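Local coordinates for protein Dr hemagglutinin structural subunit (Escherichia coli, PDB 1USQ) that forms the adhesive fimbriae of uropathogenic strains, binding the Dr blood group antigen and mediating adherence to the upper urinary tract, at residues A[94-99]-A[123-128]. The protein carries 3 engineered substitutions. Sequence-based numbering, arbitrary orientation.
With CLM (chloramphenicol), chain K.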
loop_
_atom_site.group_PDB
_atom_site.type_symbol
_atom_site.label_atom_id
_atom_site.label_comp_id
_atom_site.label_asym_id
_atom_site.label_seq_id
_atom_site.Cartn_x
_atom_site.Cartn_y
_atom_site.Cartn_z
ATOM N N ASN A 94 19.745 10.439 -11.465
ATOM C CA ASN A 94 20.220 9.833 -12.686
ATOM C C ASN A 94 19.801 8.368 -12.611
ATOM O O ASN A 94 19.790 7.765 -11.533
ATOM C CB ASN A 94 21.739 9.927 -12.780
ATOM C CG ASN A 94 22.209 11.245 -13.365
ATOM O OD1 ASN A 94 21.709 11.697 -14.392
ATOM N ND2 ASN A 94 23.186 11.862 -12.717
ATOM N N ILE A 95 19.414 7.828 -13.758
ATOM C CA ILE A 95 18.976 6.445 -13.890
ATOM C C ILE A 95 19.967 5.752 -14.834
ATOM O O ILE A 95 20.237 6.238 -15.941
ATOM C CB ILE A 95 17.563 6.402 -14.520
ATOM C CG1 ILE A 95 16.550 7.055 -13.573
ATOM C CG2 ILE A 95 17.172 4.987 -14.868
ATOM C CD1 ILE A 95 15.187 7.285 -14.185
ATOM N N ARG A 96 20.572 4.670 -14.366
ATOM C CA ARG A 96 21.639 4.021 -15.123
ATOM C C ARG A 96 21.698 2.512 -14.847
ATOM O O ARG A 96 21.769 2.097 -13.689
ATOM C CB ARG A 96 22.987 4.675 -14.733
ATOM C CG ARG A 96 24.215 4.039 -15.373
ATOM C CD ARG A 96 25.486 4.813 -15.037
ATOM N NE ARG A 96 26.054 4.398 -13.758
ATOM C CZ ARG A 96 26.102 5.170 -12.677
ATOM N NH1 ARG A 96 25.623 6.409 -12.721
ATOM N NH2 ARG A 96 26.635 4.707 -11.550
ATOM N N PRO A 97 21.698 1.694 -15.910
ATOM C CA PRO A 97 21.807 0.246 -15.731
ATOM C C PRO A 97 23.189 -0.049 -15.169
ATOM O O PRO A 97 24.150 0.680 -15.439
ATOM C CB PRO A 97 21.679 -0.289 -17.164
ATOM C CG PRO A 97 22.249 0.812 -18.008
ATOM C CD PRO A 97 21.716 2.066 -17.340
ATOM N N THR A 98 23.274 -1.031 -14.285
ATOM C CA THR A 98 24.549 -1.352 -13.650
ATOM C C THR A 98 25.511 -2.010 -14.638
ATOM O O THR A 98 26.730 -2.041 -14.410
ATOM C CB THR A 98 24.360 -2.279 -12.426
ATOM O OG1 THR A 98 23.731 -3.501 -12.839
ATOM C CG2 THR A 98 23.506 -1.589 -11.351
ATOM N N ASP A 99 24.973 -2.546 -15.729
ATOM C CA ASP A 99 25.825 -3.191 -16.722
ATOM C C ASP A 99 26.305 -2.186 -17.770
ATOM O O ASP A 99 26.145 -0.969 -17.583
ATOM C CB ASP A 99 25.167 -4.433 -17.338
ATOM C CG ASP A 99 23.955 -4.107 -18.179
ATOM O OD1 ASP A 99 23.297 -5.063 -18.661
ATOM O OD2 ASP A 99 23.666 -2.912 -18.400
ATOM N N GLY A 123 20.096 1.385 -11.619
ATOM C CA GLY A 123 20.380 2.113 -10.399
ATOM C C GLY A 123 19.795 3.526 -10.418
ATOM O O GLY A 123 19.749 4.181 -11.454
ATOM N N ILE A 124 19.352 3.982 -9.257
ATOM C CA ILE A 124 18.841 5.337 -9.103
ATOM C C ILE A 124 19.821 6.067 -8.208
ATOM O O ILE A 124 20.093 5.629 -7.091
ATOM C CB ILE A 124 17.449 5.364 -8.434
ATOM C CG1 ILE A 124 16.457 4.464 -9.197
ATOM C CG2 ILE A 124 16.920 6.795 -8.388
ATOM C CD1 ILE A 124 16.283 4.835 -10.694
ATOM N N TYR A 125 20.381 7.157 -8.726
ATOM C CA TYR A 125 21.418 7.917 -8.030
ATOM C C TYR A 125 21.068 9.402 -7.926
ATOM O O TYR A 125 20.576 10.003 -8.889
ATOM C CB TYR A 125 22.745 7.797 -8.792
ATOM C CG TYR A 125 23.187 6.369 -9.034
ATOM C CD1 TYR A 125 24.015 5.718 -8.132
ATOM C CD2 TYR A 125 22.777 5.679 -10.178
ATOM C CE1 TYR A 125 24.403 4.391 -8.346
ATOM C CE2 TYR A 125 23.140 4.359 -10.395
ATOM C CZ TYR A 125 23.969 3.728 -9.486
ATOM O OH TYR A 125 24.333 2.418 -9.702
ATOM N N VAL A 126 21.452 10.020 -6.817
ATOM C CA VAL A 126 21.269 11.467 -6.665
ATOM C C VAL A 126 22.071 12.202 -7.760
ATOM O O VAL A 126 23.235 11.876 -8.003
ATOM C CB VAL A 126 21.720 11.953 -5.266
ATOM C CG1 VAL A 126 21.780 13.499 -5.212
ATOM C CG2 VAL A 126 20.774 11.400 -4.174
ATOM N N ASP A 127 21.417 13.133 -8.461
ATOM C CA ASP A 127 22.067 13.896 -9.548
ATOM C C ASP A 127 22.376 15.318 -9.075
ATOM O O ASP A 127 21.501 16.183 -9.073
ATOM C CB ASP A 127 21.159 13.941 -10.782
ATOM C CG ASP A 127 21.765 14.744 -11.947
ATOM O OD1 ASP A 127 22.980 14.998 -11.945
ATOM O OD2 ASP A 127 21.020 15.088 -12.886
ATOM N N GLY A 128 23.621 15.545 -8.662
ATOM C CA GLY A 128 24.026 16.841 -8.119
ATOM C C GLY A 128 23.715 16.845 -6.621
ATOM O O GLY A 128 22.689 16.319 -6.202
HETATM C C1 CLM K . 22.566 1.125 -6.812
HETATM CL CL1 CLM K . 21.546 2.595 -6.889
HETATM CL CL2 CLM K . 21.994 -0.084 -7.989
HETATM C C2 CLM K . 22.473 0.574 -5.332
HETATM O O2 CLM K . 21.481 0.820 -4.626
HETATM N N2 CLM K . 23.546 0.013 -4.914
HETATM C C3 CLM K . 24.350 -0.595 -3.847
HETATM C C4 CLM K . 25.398 0.404 -3.327
HETATM O O4 CLM K . 24.838 1.335 -2.373
HETATM C C5 CLM K . 24.952 -1.934 -4.318
HETATM O O5 CLM K . 25.921 -1.608 -5.314
HETATM C C6 CLM K . 23.866 -2.854 -4.836
HETATM C C7 CLM K . 22.776 -3.176 -4.019
HETATM C C8 CLM K . 21.774 -4.052 -4.502
HETATM C C9 CLM K . 21.965 -4.572 -5.787
HETATM N N9 CLM K . 20.928 -5.525 -6.310
HETATM O O9A CLM K . 21.153 -5.992 -7.434
HETATM O O9B CLM K . 19.959 -5.767 -5.629
HETATM C C10 CLM K . 23.027 -4.261 -6.580
HETATM C C11 CLM K . 23.992 -3.385 -6.115
HETATM O O HOH W 1 24.189 10.857 -10.500
HETATM O O HOH W 2 24.171 1.732 -12.117
#
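Tyr125 lies between Arg96 and the dichloroacetyl end of chloramphenicol, a worked example of an aromatic ring with a cation on one face and a ligand chlorine on the other. Its CB stands 4.0 Å from the backbone O of Asn94, which lies at the ring's edge. With CG anti to the carbonyl carbon (chi1 -55°), the ring runs back along its own strand, over Gly123, whose lack of a side chain lets OH lie there. CD2 then meets NH1 of Arg96, CE2 meets CZ and NH2, and ring atom CZ has Arg96 NH2 3.5 Å away; on the opposite face CE1 and CZ each approach CL1 of the drug at 3.7 Å. At the tip, OH touches C1 of chloramphenicol and shares a water with Arg96 O. Tyr125, Gly123 and Thr98 together line the dichloroacetyl site. The arginine chain bends at chi3 (85°), laying its guanidinium almost flat on the ring, planes 13° apart, in a cation-pi stack.

Strands 90-97 and 119-126 pair antiparallel within the immunoglobulin-like fold of the Dr adhesins. Asn94 with Tyr125 and Arg96 with Gly123 are hydrogen-bonded pairs, two backbone bonds each; the shortest, from Asn94 N to Tyr125 O, is 2.7 Å. Between them Ile95 and Ile124 form the non-hydrogen-bonded pair, side by side on the other face of the sheet, where Ile95 CG1 meets Ile124 CD1 at 3.6 Å. At the far end a water accepts from Asn94 ND2, 2.6 Å away, and donates to Val126 O, while the Asn94 amide lies across the carboxylate of Asp127 at a tilt.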